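Side-chain contacts in glycosylation Associate Protein 3 (Streptococcus agalactiae serotype V, PDB 6OYC), which probably acts in the accessory Sec system, working in complex with its partners Gap1 and Gap2 in the secretion of glycosylated proteins: residues 101-105 and 106-110; 76-80 and 81-85; 254-258 and 259-263; 111-114 and 115-118; 302-305 and 306-310. All coordinates share one frame; numbering follows the deposited sequence.

Contact 1: residues 101-105 and 106-110; sequences ELLKK and DSIIF
Leu103 and Ile108 meet inside a beta arch, the bend by which the chain leaves one sheet of a beta sandwich and enters the other. The evidence lies in the backbone: strands 101-103 and 107-110 run at 157° with their axes 7.1 Å apart, yet no hydrogen bond joins them. Instead Leu103 bonds to Val86 in one sheet and Ile108 to Leu72 in the other, so side chains fill the gap. The tight part is on the inner side of the bend. In Leu103 a chi1 of 155°, roughly trans, carries CG away from the backbone N and sends Leu103 CD1 in under the turn, 3.4 Å from Asp106 C and equally close to Ser107 N; Leu72 and Leu74 of strand 69-78 pack on the same leucine. Ile108 answers from the other strand with two branches. Its CD1 lies 4.0 Å from Leu103 CB, while its CG2 reaches the main chain beside it. The loose part is the apex and the outer end. Lys104, Lys105 and Asp106 are exposed, and the two lysine chains extend outward. Glu101 is exposed too, giving the isoleucine its CB at 4.3 Å from Ile108 CD1. The methyl Ile108 CG2 sits 3.6 Å from the carbonyl oxygen Leu102 O.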
loop_
_atom_site.group_PDB
_atom_site.type_symbol
_atom_site.label_atom_id
_atom_site.label_comp_id
_atom_site.label_asym_id
_atom_site.label_seq_id
_atom_site.Cartn_x
_atom_site.Cartn_y
_atom_site.Cartn_z
ATOM N N GLU C 101 -20.876 -6.411 13.947
ATOM C CA GLU C 101 -21.043 -7.202 12.731
ATOM C C GLU C 101 -19.772 -8.013 12.493
ATOM O O GLU C 101 -18.691 -7.657 12.969
ATOM C CB GLU C 101 -21.352 -6.320 11.511
ATOM C CG GLU C 101 -22.541 -5.358 11.687
ATOM C CD GLU C 101 -23.904 -6.071 11.824
ATOM O OE1 GLU C 101 -24.897 -5.419 12.213
ATOM O OE2 GLU C 101 -23.997 -7.274 11.521
ATOM N N LEU C 102 -19.908 -9.112 11.744
ATOM C CA LEU C 102 -18.824 -10.056 11.518
ATOM C C LEU C 102 -18.514 -10.212 10.036
ATOM O O LEU C 102 -19.413 -10.353 9.202
ATOM C CB LEU C 102 -19.138 -11.440 12.076
ATOM C CG LEU C 102 -19.281 -11.578 13.582
ATOM C CD1 LEU C 102 -19.453 -13.052 13.958
ATOM C CD2 LEU C 102 -18.098 -10.937 14.298
ATOM N N LEU C 103 -17.227 -10.238 9.730
ATOM C CA LEU C 103 -16.725 -10.538 8.401
ATOM C C LEU C 103 -16.048 -11.899 8.471
ATOM O O LEU C 103 -15.087 -12.080 9.221
ATOM C CB LEU C 103 -15.768 -9.442 7.940
ATOM C CG LEU C 103 -14.684 -9.714 6.905
ATOM C CD1 LEU C 103 -15.325 -10.145 5.624
ATOM C CD2 LEU C 103 -13.881 -8.439 6.696
ATOM N N LYS C 104 -16.578 -12.861 7.730
ATOM C CA LYS C 104 -16.064 -14.220 7.718
ATOM C C LYS C 104 -15.399 -14.601 6.409
ATOM O O LYS C 104 -14.358 -15.261 6.427
ATOM C CB LYS C 104 -17.191 -15.210 8.020
ATOM C CG LYS C 104 -17.715 -15.098 9.458
ATOM C CD LYS C 104 -17.858 -16.471 10.131
ATOM C CE LYS C 104 -18.553 -16.380 11.492
ATOM N NZ LYS C 104 -18.958 -17.723 12.032
ATOM N N LYS C 105 -15.953 -14.194 5.267
ATOM C CA LYS C 105 -15.359 -14.627 4.010
ATOM C C LYS C 105 -14.428 -13.543 3.488
ATOM O O LYS C 105 -13.250 -13.526 3.858
ATOM C CB LYS C 105 -16.438 -15.007 2.986
ATOM C CG LYS C 105 -17.162 -16.332 3.327
ATOM C CD LYS C 105 -17.920 -16.956 2.142
ATOM C CE LYS C 105 -18.856 -18.096 2.584
ATOM N NZ LYS C 105 -18.160 -19.405 2.799
ATOM N N ASP C 106 -14.932 -12.627 2.660
ATOM C CA ASP C 106 -14.084 -11.666 1.959
ATOM C C ASP C 106 -14.376 -10.224 2.339
ATOM O O ASP C 106 -13.444 -9.449 2.604
ATOM C CB ASP C 106 -14.263 -11.792 0.436
ATOM C CG ASP C 106 -13.882 -13.148 -0.102
ATOM O OD1 ASP C 106 -12.703 -13.545 0.046
ATOM O OD2 ASP C 106 -14.769 -13.799 -0.706
ATOM N N SER C 107 -15.650 -9.830 2.299
ATOM C CA SER C 107 -16.053 -8.455 2.511
ATOM C C SER C 107 -17.449 -8.437 3.113
ATOM O O SER C 107 -18.195 -9.416 3.041
ATOM C CB SER C 107 -16.019 -7.661 1.207
ATOM O OG SER C 107 -16.827 -8.290 0.233
ATOM N N ILE C 108 -17.777 -7.317 3.750
ATOM C CA ILE C 108 -19.132 -7.027 4.193
ATOM C C ILE C 108 -19.395 -5.555 3.924
ATOM O O ILE C 108 -18.483 -4.747 3.743
ATOM C CB ILE C 108 -19.397 -7.345 5.691
ATOM C CG1 ILE C 108 -18.477 -6.524 6.596
ATOM C CG2 ILE C 108 -19.276 -8.844 5.980
ATOM C CD1 ILE C 108 -18.758 -6.736 8.091
ATOM N N ILE C 109 -20.668 -5.218 3.884
ATOM C CA ILE C 109 -21.102 -3.840 3.825
ATOM C C ILE C 109 -21.994 -3.608 5.029
ATOM O O ILE C 109 -22.909 -4.397 5.288
ATOM C CB ILE C 109 -21.829 -3.528 2.509
ATOM C CG1 ILE C 109 -20.860 -3.721 1.341
ATOM C CG2 ILE C 109 -22.370 -2.095 2.524
ATOM C CD1 ILE C 109 -21.431 -3.318 -0.005
ATOM N N PHE C 110 -21.715 -2.549 5.772
ATOM C CA PHE C 110 -22.484 -2.229 6.958
ATOM C C PHE C 110 -22.786 -0.742 6.929
ATOM O O PHE C 110 -22.102 0.030 6.253
ATOM C CB PHE C 110 -21.714 -2.579 8.233
ATOM C CG PHE C 110 -20.467 -1.732 8.436
ATOM C CD1 PHE C 110 -19.265 -2.097 7.840
ATOM C CD2 PHE C 110 -20.508 -0.571 9.200
ATOM C CE1 PHE C 110 -18.119 -1.327 8.009
ATOM C CE2 PHE C 110 -19.373 0.209 9.374
ATOM C CZ PHE C 110 -18.171 -0.166 8.773
#

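Contact 2: residues 76-80 and 81-85; sequences AELDL and VSSLF
The carbonyl oxygen of Leu80 is gripped twice by Ser83, once through the backbone and once through the side chain. Ser83 N donates at 3.1 Å to Leu80 O with a nearly straight N-H (163°), approaching from above the carbonyl plane. Ser83 OG donates at 2.8 Å to the same Leu80 O and lies in that plane. The second bond is possible because chi1 of 72° sets OG between the backbone N and the carbonyl carbon, turned back toward the start of the short 3-10 segment 81-83. Leu80 also folds over this segment: its CD2 is 3.8 Å from Ser83 CB, and its CD1 comes to 3.2 Å from Ser82 OG. Beneath the turn, apolar groups join the two strand ends. Leu78 CD1 rests at 3.5 Å on Leu84 CB, the side chains running at a slant to each other, and Ala76 CB lies 4.1 Å from Leu84 CD2. Phe131 of strand 130-140 packs on both leucines. The connection carries the chain from strand 69-78 in one sheet to strand 84-91 in the other. The Ser83 amide and the proton of its buried hydroxyl share one acceptor, consistent with a turn fixed in shape above its apolar base.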
loop_
_atom_site.group_PDB
_atom_site.type_symbol
_atom_site.label_atom_id
_atom_site.label_comp_id
_atom_site.label_asym_id
_atom_site.label_seq_id
_atom_site.Cartn_x
_atom_site.Cartn_y
_atom_site.Cartn_z
ATOM N N ALA C 76 -6.073 -11.798 3.476
ATOM C CA ALA C 76 -5.280 -12.762 4.228
ATOM C C ALA C 76 -5.168 -14.054 3.420
ATOM O O ALA C 76 -5.907 -14.273 2.461
ATOM C CB ALA C 76 -5.891 -13.050 5.608
ATOM N N GLU C 77 -4.234 -14.920 3.823
ATOM C CA GLU C 77 -4.010 -16.211 3.181
ATOM C C GLU C 77 -4.111 -17.295 4.237
ATOM O O GLU C 77 -3.351 -17.269 5.210
ATOM C CB GLU C 77 -2.629 -16.272 2.510
ATOM C CG GLU C 77 -2.499 -15.513 1.207
ATOM C CD GLU C 77 -1.056 -15.238 0.828
ATOM O OE1 GLU C 77 -0.722 -14.060 0.588
ATOM O OE2 GLU C 77 -0.251 -16.190 0.762
ATOM N N LEU C 78 -4.996 -18.270 4.032
ATOM C CA LEU C 78 -5.180 -19.323 5.030
ATOM C C LEU C 78 -5.824 -20.555 4.404
ATOM O O LEU C 78 -6.327 -20.515 3.279
ATOM C CB LEU C 78 -6.024 -18.833 6.209
ATOM C CG LEU C 78 -7.454 -18.319 5.999
ATOM C CD1 LEU C 78 -8.126 -18.162 7.354
ATOM C CD2 LEU C 78 -7.496 -17.000 5.247
ATOM N N ASP C 79 -5.827 -21.653 5.175
ATOM C CA ASP C 79 -6.476 -22.902 4.755
ATOM C C ASP C 79 -7.982 -22.882 5.008
ATOM O O ASP C 79 -8.791 -22.780 4.077
ATOM C CB ASP C 79 -5.838 -24.092 5.484
ATOM C CG ASP C 79 -4.645 -24.662 4.747
ATOM O OD1 ASP C 79 -4.285 -24.108 3.680
ATOM O OD2 ASP C 79 -4.074 -25.668 5.228
ATOM N N LEU C 80 -8.372 -23.011 6.267
ATOM C CA LEU C 80 -9.788 -23.056 6.615
ATOM C C LEU C 80 -10.264 -21.616 6.778
ATOM O O LEU C 80 -10.005 -20.970 7.801
ATOM C CB LEU C 80 -10.002 -23.905 7.868
ATOM C CG LEU C 80 -11.280 -23.726 8.693
ATOM C CD1 LEU C 80 -12.500 -24.177 7.882
ATOM C CD2 LEU C 80 -11.170 -24.534 9.980
ATOM N N VAL C 81 -10.985 -21.133 5.764
ATOM C CA VAL C 81 -11.339 -19.718 5.675
ATOM C C VAL C 81 -12.191 -19.282 6.865
ATOM O O VAL C 81 -12.009 -18.184 7.402
ATOM C CB VAL C 81 -12.049 -19.431 4.341
ATOM C CG1 VAL C 81 -12.274 -17.922 4.153
ATOM C CG2 VAL C 81 -11.239 -20.010 3.179
ATOM N N SER C 82 -13.117 -20.136 7.307
ATOM C CA SER C 82 -14.035 -19.764 8.382
ATOM C C SER C 82 -13.324 -19.414 9.693
ATOM O O SER C 82 -13.911 -18.721 10.536
ATOM C CB SER C 82 -15.033 -20.909 8.621
ATOM O OG SER C 82 -14.434 -22.011 9.302
ATOM N N SER C 83 -12.075 -19.855 9.876
ATOM C CA SER C 83 -11.413 -19.821 11.176
ATOM C C SER C 83 -10.625 -18.540 11.449
ATOM O O SER C 83 -10.049 -18.418 12.536
ATOM C CB SER C 83 -10.483 -21.032 11.326
ATOM O OG SER C 83 -9.340 -20.895 10.494
ATOM N N LEU C 84 -10.575 -17.589 10.511
ATOM C CA LEU C 84 -10.040 -16.254 10.789
ATOM C C LEU C 84 -11.081 -15.219 10.392
ATOM O O LEU C 84 -11.288 -14.978 9.201
ATOM C CB LEU C 84 -8.726 -15.985 10.050
ATOM C CG LEU C 84 -8.076 -14.641 10.426
ATOM C CD1 LEU C 84 -7.495 -14.672 11.853
ATOM C CD2 LEU C 84 -7.015 -14.186 9.423
ATOM N N PHE C 85 -11.709 -14.577 11.375
ATOM C CA PHE C 85 -12.767 -13.628 11.065
ATOM C C PHE C 85 -12.513 -12.278 11.737
ATOM O O PHE C 85 -11.554 -12.089 12.495
ATOM C CB PHE C 85 -14.155 -14.195 11.424
ATOM C CG PHE C 85 -14.385 -14.408 12.890
ATOM C CD1 PHE C 85 -14.053 -15.620 13.490
ATOM C CD2 PHE C 85 -14.973 -13.419 13.664
ATOM C CE1 PHE C 85 -14.269 -15.827 14.853
ATOM C CE2 PHE C 85 -15.202 -13.618 15.023
ATOM C CZ PHE C 85 -14.850 -14.828 15.619
#

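Contact 3: residues 254-258 and 259-263; sequences CFAPF and GILLK
Phe258 and Leu261 carry most of this contact, with Ile260 beside them, at the start of helix 258-262, where Pro257 takes the N-cap position. Phe258 holds its CG anti to the backbone N (chi1 177°), which lays the ring beside the next helical turn. Leu262 comes over one face of it, with CG offset toward the rim and CD1 3.7 Å from Phe258 CE2. Leu261 turns back over the loop that leads in: its CD2 is 3.8 Å from Ala256 CB, and its CD1 lies 4.1 Å from Phe255 CD1, at a slant to that ring. Ile260 packs alongside the proline, CD1 at 3.7 Å from Pro257 CD, and its CG2 touches Ala256 CB at 3.7 Å. The backbone sets this spacing. Leu261 N donates to Pro257 O at 2.9 Å, and Leu262 N bonds Phe258 O at 3.2 Å; Ile260 N adds a weak bond to Pro257 O. Trp280 of helix 270-281 meets both phenylalanine rings, edge-to-face in the case of Phe255. The chemistry is divided: main-chain bonds start the helix, whereas between the two segments the side chains meet only through aromatic and aliphatic groups.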
loop_
_atom_site.group_PDB
_atom_site.type_symbol
_atom_site.label_atom_id
_atom_site.label_comp_id
_atom_site.label_asym_id
_atom_site.label_seq_id
_atom_site.Cartn_x
_atom_site.Cartn_y
_atom_site.Cartn_z
ATOM N N CYS C 254 8.404 12.098 -3.338
ATOM C CA CYS C 254 7.547 11.666 -2.241
ATOM C C CYS C 254 7.980 10.270 -1.811
ATOM O O CYS C 254 7.858 9.309 -2.585
ATOM C CB CYS C 254 6.078 11.672 -2.658
ATOM S SG CYS C 254 5.442 13.328 -2.912
ATOM N N PHE C 255 8.478 10.162 -0.581
ATOM C CA PHE C 255 9.131 8.953 -0.113
ATOM C C PHE C 255 8.728 8.639 1.323
ATOM O O PHE C 255 8.460 9.536 2.125
ATOM C CB PHE C 255 10.655 9.095 -0.188
ATOM C CG PHE C 255 11.217 9.001 -1.586
ATOM C CD1 PHE C 255 11.045 7.845 -2.346
ATOM C CD2 PHE C 255 11.943 10.056 -2.126
ATOM C CE1 PHE C 255 11.582 7.746 -3.615
ATOM C CE2 PHE C 255 12.476 9.977 -3.401
ATOM C CZ PHE C 255 12.298 8.821 -4.153
ATOM N N ALA C 256 8.691 7.356 1.635
ATOM C CA ALA C 256 8.779 6.885 3.008
ATOM C C ALA C 256 10.238 6.658 3.356
ATOM O O ALA C 256 11.096 6.678 2.476
ATOM C CB ALA C 256 7.967 5.605 3.164
ATOM N N PRO C 257 10.573 6.454 4.632
ATOM C CA PRO C 257 11.970 6.158 4.961
ATOM C C PRO C 257 12.423 4.886 4.258
ATOM O O PRO C 257 11.607 4.036 3.888
ATOM C CB PRO C 257 11.947 5.989 6.484
ATOM C CG PRO C 257 10.786 6.823 6.923
ATOM C CD PRO C 257 9.760 6.616 5.853
ATOM N N PHE C 258 13.741 4.785 4.037
ATOM C CA PHE C 258 14.279 3.685 3.238
ATOM C C PHE C 258 13.837 2.336 3.798
ATOM O O PHE C 258 13.294 1.494 3.070
ATOM C CB PHE C 258 15.810 3.781 3.169
ATOM C CG PHE C 258 16.452 2.651 2.419
ATOM C CD1 PHE C 258 16.312 2.545 1.050
ATOM C CD2 PHE C 258 17.179 1.677 3.093
ATOM C CE1 PHE C 258 16.905 1.488 0.351
ATOM C CE2 PHE C 258 17.764 0.617 2.407
ATOM C CZ PHE C 258 17.622 0.524 1.034
ATOM N N GLY C 259 14.026 2.129 5.104
ATOM C CA GLY C 259 13.599 0.887 5.721
ATOM C C GLY C 259 12.119 0.607 5.552
ATOM O O GLY C 259 11.709 -0.554 5.477
ATOM N N ILE C 260 11.294 1.651 5.497
ATOM C CA ILE C 260 9.870 1.411 5.301
ATOM C C ILE C 260 9.587 1.040 3.848
ATOM O O ILE C 260 8.752 0.173 3.572
ATOM C CB ILE C 260 9.054 2.629 5.772
ATOM C CG1 ILE C 260 9.180 2.759 7.300
ATOM C CG2 ILE C 260 7.594 2.537 5.278
ATOM C CD1 ILE C 260 8.425 3.916 7.933
ATOM N N LEU C 261 10.291 1.663 2.897
ATOM C CA LEU C 261 10.102 1.303 1.492
ATOM C C LEU C 261 10.366 -0.179 1.257
ATOM O O LEU C 261 9.646 -0.831 0.498
ATOM C CB LEU C 261 11.009 2.152 0.601
ATOM C CG LEU C 261 10.665 3.639 0.558
ATOM C CD1 LEU C 261 11.722 4.429 -0.203
ATOM C CD2 LEU C 261 9.263 3.868 -0.015
ATOM N N LEU C 262 11.385 -0.733 1.920
ATOM C CA LEU C 262 11.738 -2.131 1.707
ATOM C C LEU C 262 10.629 -3.082 2.139
ATOM O O LEU C 262 10.549 -4.201 1.627
ATOM C CB LEU C 262 13.023 -2.468 2.456
ATOM C CG LEU C 262 14.283 -1.742 1.998
ATOM C CD1 LEU C 262 15.518 -2.258 2.751
ATOM C CD2 LEU C 262 14.466 -1.865 0.489
ATOM N N LYS C 263 9.764 -2.670 3.071
ATOM C CA LYS C 263 8.740 -3.589 3.559
ATOM C C LYS C 263 7.777 -4.038 2.464
ATOM O O LYS C 263 7.056 -5.018 2.666
ATOM C CB LYS C 263 7.968 -2.955 4.719
ATOM C CG LYS C 263 8.849 -2.623 5.913
ATOM C CD LYS C 263 8.038 -2.148 7.102
ATOM C CE LYS C 263 8.887 -2.163 8.358
ATOM N NZ LYS C 263 8.079 -1.860 9.565
#

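Contact 4: residues 111-114 and 115-118; sequences IYPK and EAYT
A chi1 of -172° swings the Tyr112 ring away from its backbone N, and a chi2 of 64° turns one face of that ring onto the methyl of Ala116. The fit is a CH-pi contact by its geometry: Ala116 CB is 3.9 Å from the Tyr112 ring centroid and 26° off the ring normal. The methyl is displaced toward the phenolic end, as its 3.5 Å approach to Tyr112 CZ confirms. Pro113 touches the same methyl, its CG lying 3.8 Å from Ala116 CB. What brings the alanine back to these rings is a type I beta turn from Pro113 to Ala116, closed by Ala116 N donating to Pro113 O at 3.1 Å. Lys114 and Glu115 occupy the two corners, both exposed, the end of Lys114 leading away. Lys66 braces the turn, its NZ bonding the carbonyl oxygens of both Lys114 and Ala116, while Phe90 of strand 84-91 packs against Pro113 and Ala116. Past the methyl, Tyr112 OH reaches 3.3 Å from Tyr117 O, at an angle too poor for a hydrogen bond. Tyr117 and Thr118 then both face Tyr91. The arrangement is thus a type I turn running into a classic beta bulge, in a connection between strands of the two sheets of a beta sandwich.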
loop_
_atom_site.group_PDB
_atom_site.type_symbol
_atom_site.label_atom_id
_atom_site.label_comp_id
_atom_site.label_asym_id
_atom_site.label_seq_id
_atom_site.Cartn_x
_atom_site.Cartn_y
_atom_site.Cartn_z
ATOM N N ILE C 111 -23.807 -0.347 7.684
ATOM C CA ILE C 111 -24.093 1.059 7.938
ATOM C C ILE C 111 -23.491 1.439 9.283
ATOM O O ILE C 111 -23.712 0.751 10.281
ATOM C CB ILE C 111 -25.603 1.333 7.905
ATOM C CG1 ILE C 111 -26.065 1.460 6.449
ATOM C CG2 ILE C 111 -25.927 2.584 8.690
ATOM C CD1 ILE C 111 -27.479 1.017 6.249
ATOM N N TYR C 112 -22.703 2.504 9.308
ATOM C CA TYR C 112 -22.209 3.018 10.575
ATOM C C TYR C 112 -23.407 3.506 11.381
ATOM O O TYR C 112 -24.088 4.443 10.945
ATOM C CB TYR C 112 -21.207 4.145 10.350
ATOM C CG TYR C 112 -20.488 4.609 11.600
ATOM C CD1 TYR C 112 -19.630 3.751 12.308
ATOM C CD2 TYR C 112 -20.645 5.921 12.066
ATOM C CE1 TYR C 112 -18.954 4.197 13.458
ATOM C CE2 TYR C 112 -19.968 6.376 13.204
ATOM C CZ TYR C 112 -19.128 5.512 13.899
ATOM O OH TYR C 112 -18.482 5.974 15.034
ATOM N N PRO C 113 -23.711 2.899 12.525
ATOM C CA PRO C 113 -25.024 3.099 13.149
ATOM C C PRO C 113 -25.127 4.412 13.913
ATOM O O PRO C 113 -24.126 5.015 14.300
ATOM C CB PRO C 113 -25.139 1.903 14.094
ATOM C CG PRO C 113 -23.740 1.587 14.445
ATOM C CD PRO C 113 -22.927 1.861 13.212
ATOM N N LYS C 114 -26.389 4.819 14.158
ATOM C CA LYS C 114 -26.691 6.118 14.760
ATOM C C LYS C 114 -26.188 6.238 16.190
ATOM O O LYS C 114 -25.886 7.345 16.638
ATOM C CB LYS C 114 -28.196 6.400 14.759
ATOM C CG LYS C 114 -28.805 7.016 13.496
ATOM C CD LYS C 114 -28.384 6.313 12.222
ATOM C CE LYS C 114 -29.311 5.134 12.012
ATOM N NZ LYS C 114 -29.125 4.460 10.714
ATOM N N GLU C 115 -26.126 5.137 16.929
ATOM C CA GLU C 115 -25.681 5.157 18.320
ATOM C C GLU C 115 -24.167 5.045 18.468
ATOM O O GLU C 115 -23.652 5.149 19.588
ATOM C CB GLU C 115 -26.352 4.022 19.098
ATOM C CG GLU C 115 -27.825 4.265 19.349
ATOM C CD GLU C 115 -28.076 5.556 20.095
ATOM O OE1 GLU C 115 -27.374 5.829 21.088
ATOM O OE2 GLU C 115 -28.974 6.308 19.683
ATOM N N ALA C 116 -23.444 4.837 17.370
ATOM C CA ALA C 116 -22.000 4.689 17.439
ATOM C C ALA C 116 -21.349 6.040 17.729
ATOM O O ALA C 116 -21.572 7.012 17.005
ATOM C CB ALA C 116 -21.465 4.103 16.130
ATOM N N TYR C 117 -20.568 6.100 18.804
ATOM C CA TYR C 117 -19.629 7.185 19.047
ATOM C C TYR C 117 -18.230 6.833 18.549
ATOM O O TYR C 117 -17.617 7.610 17.813
ATOM C CB TYR C 117 -19.570 7.533 20.543
ATOM C CG TYR C 117 -18.824 8.820 20.792
ATOM C CD1 TYR C 117 -19.316 10.034 20.295
ATOM C CD2 TYR C 117 -17.606 8.828 21.477
ATOM C CE1 TYR C 117 -18.625 11.225 20.479
ATOM C CE2 TYR C 117 -16.907 10.035 21.694
ATOM C CZ TYR C 117 -17.432 11.229 21.194
ATOM O OH TYR C 117 -16.773 12.428 21.370
ATOM N N THR C 118 -17.711 5.671 18.937
ATOM C CA THR C 118 -16.458 5.142 18.411
ATOM C C THR C 118 -16.674 3.715 17.916
ATOM O O THR C 118 -17.753 3.133 18.074
ATOM C CB THR C 118 -15.342 5.154 19.470
ATOM O OG1 THR C 118 -15.665 4.222 20.507
ATOM C CG2 THR C 118 -15.176 6.542 20.060
#

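Contact 5: residues 302-305 and 306-310; sequences NLVS and MILSG
The backbone reverses at Val304-Ile307, where Ser305 and Met306 take near-helical angles and Ile307 N donates to Val304 O at 2.9 Å with an N-H angle of 166°, a type I beta turn. This turn lies in the long loop that follows strand 289-291, an outermost strand of the parallel sheet. Ile307 packs on the first residue of the turn. It has chi1 of 71°, which places CG1 between its backbone N and carbonyl carbon and bends it back over the turn: Ile307 CG1 comes to 3.2 Å from Val304 O, and CD1 rests 3.8 Å from Val304 CB, the two side chains meeting at a slant. The carbonyl that closes the turn is therefore flanked by aliphatic carbon as well as by its amide partner. Met306 curls with bends at its second and third torsions, so that its thioether runs back along the preceding backbone and the terminal CE lies 3.7 Å from Leu303 O. On Ser305 the contact is with the main chain, Leu308 CD1 lying 3.8 Å from Ser305 CA. The serine hydroxyl is used across the fold, bonding the backbone amide of Phe255, which ties the turn to the segment leading into helix 258-262. Farther on, Ser309 forms the centre of an inverse gamma turn. One water spans the gap between the two turns, donating to Ser305 O at 2.6 Å and to Leu308 O at 2.5 Å.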
loop_
_atom_site.group_PDB
_atom_site.type_symbol
_atom_site.label_atom_id
_atom_site.label_comp_id
_atom_site.label_asym_id
_atom_site.label_seq_id
_atom_site.Cartn_x
_atom_site.Cartn_y
_atom_site.Cartn_z
ATOM N N ASN C 302 9.619 17.549 3.170
ATOM C CA ASN C 302 10.216 16.215 3.212
ATOM C C ASN C 302 9.658 15.387 4.361
ATOM O O ASN C 302 9.366 14.196 4.190
ATOM C CB ASN C 302 11.737 16.301 3.340
ATOM C CG ASN C 302 12.409 16.621 2.026
ATOM O OD1 ASN C 302 13.178 17.579 1.936
ATOM N ND2 ASN C 302 12.115 15.836 0.998
ATOM N N LEU C 303 9.529 16.000 5.545
ATOM C CA LEU C 303 9.022 15.289 6.718
ATOM C C LEU C 303 7.760 14.508 6.382
ATOM O O LEU C 303 7.598 13.369 6.813
ATOM C CB LEU C 303 8.745 16.284 7.856
ATOM C CG LEU C 303 8.198 15.654 9.124
ATOM C CD1 LEU C 303 9.227 14.694 9.741
ATOM C CD2 LEU C 303 7.792 16.734 10.122
ATOM N N VAL C 304 6.882 15.088 5.561
ATOM C CA VAL C 304 5.533 14.588 5.347
ATOM C C VAL C 304 5.304 14.077 3.926
ATOM O O VAL C 304 4.156 13.829 3.550
ATOM C CB VAL C 304 4.483 15.665 5.697
ATOM C CG1 VAL C 304 4.577 16.072 7.161
ATOM C CG2 VAL C 304 4.629 16.887 4.763
ATOM N N SER C 305 6.356 13.896 3.121
ATOM C CA SER C 305 6.103 13.752 1.675
ATOM C C SER C 305 5.335 12.481 1.319
ATOM O O SER C 305 4.768 12.419 0.218
ATOM C CB SER C 305 7.405 13.795 0.859
ATOM O OG SER C 305 8.296 12.759 1.243
ATOM N N MET C 306 5.290 11.476 2.216
ATOM C CA MET C 306 4.514 10.258 1.970
ATOM C C MET C 306 3.012 10.430 2.191
ATOM O O MET C 306 2.249 9.518 1.858
ATOM C CB MET C 306 5.013 9.111 2.859
ATOM C CG MET C 306 4.523 9.166 4.339
ATOM S SD MET C 306 5.248 10.565 5.232
ATOM C CE MET C 306 6.969 10.104 5.276
ATOM N N ILE C 307 2.553 11.548 2.756
ATOM C CA ILE C 307 1.117 11.789 2.890
ATOM C C ILE C 307 0.621 12.873 1.946
ATOM O O ILE C 307 -0.595 13.105 1.872
ATOM C CB ILE C 307 0.721 12.114 4.345
ATOM C CG1 ILE C 307 1.214 13.490 4.744
ATOM C CG2 ILE C 307 1.272 11.055 5.305
ATOM C CD1 ILE C 307 1.207 13.740 6.247
ATOM N N LEU C 308 1.514 13.533 1.213
ATOM C CA LEU C 308 1.084 14.468 0.182
ATOM C C LEU C 308 0.262 13.757 -0.890
ATOM O O LEU C 308 0.491 12.588 -1.207
ATOM C CB LEU C 308 2.299 15.128 -0.474
ATOM C CG LEU C 308 3.214 15.935 0.450
ATOM C CD1 LEU C 308 4.396 16.505 -0.320
ATOM C CD2 LEU C 308 2.419 17.031 1.113
ATOM N N SER C 309 -0.691 14.485 -1.479
ATOM C CA SER C 309 -1.369 14.011 -2.691
ATOM C C SER C 309 -0.446 14.264 -3.884
ATOM O O SER C 309 -0.668 15.146 -4.719
ATOM C CB SER C 309 -2.717 14.699 -2.875
ATOM O OG SER C 309 -3.495 14.622 -1.691
ATOM N N GLY C 310 0.622 13.463 -3.937
ATOM C CA GLY C 310 1.656 13.647 -4.933
ATOM C C GLY C 310 1.187 13.478 -6.363
ATOM O O GLY C 310 1.790 14.061 -7.271
HETATM O O HOH W 1 2.694 11.376 -1.051
#

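How the contacts relate
From the N terminus the contacts come in the order 2, 1, 4, 3, 5, strictly in series, so none nests within or crosses another. Contacts 2, 1, 4 and 5 close short turns or bends, and contact 3 starts a helix. Contacts 2, 1 and 4 are three connections between the sheets of the beta sandwich: 69-78 to 84-91, 97-103 to 107-111, and 107-111 to 118-125; the link from 84-91 to 97-103 stays within one sheet. Contacts 1 and 2 touch, Phe85 packing against Leu102 and Leu103, whereas contact 4 adjoins contact 1 in sequence. Contacts 3 and 5 belong to the part built on the parallel sheet and also touch, Cys254 and Phe255 meeting Ser305, Met306 and Leu308.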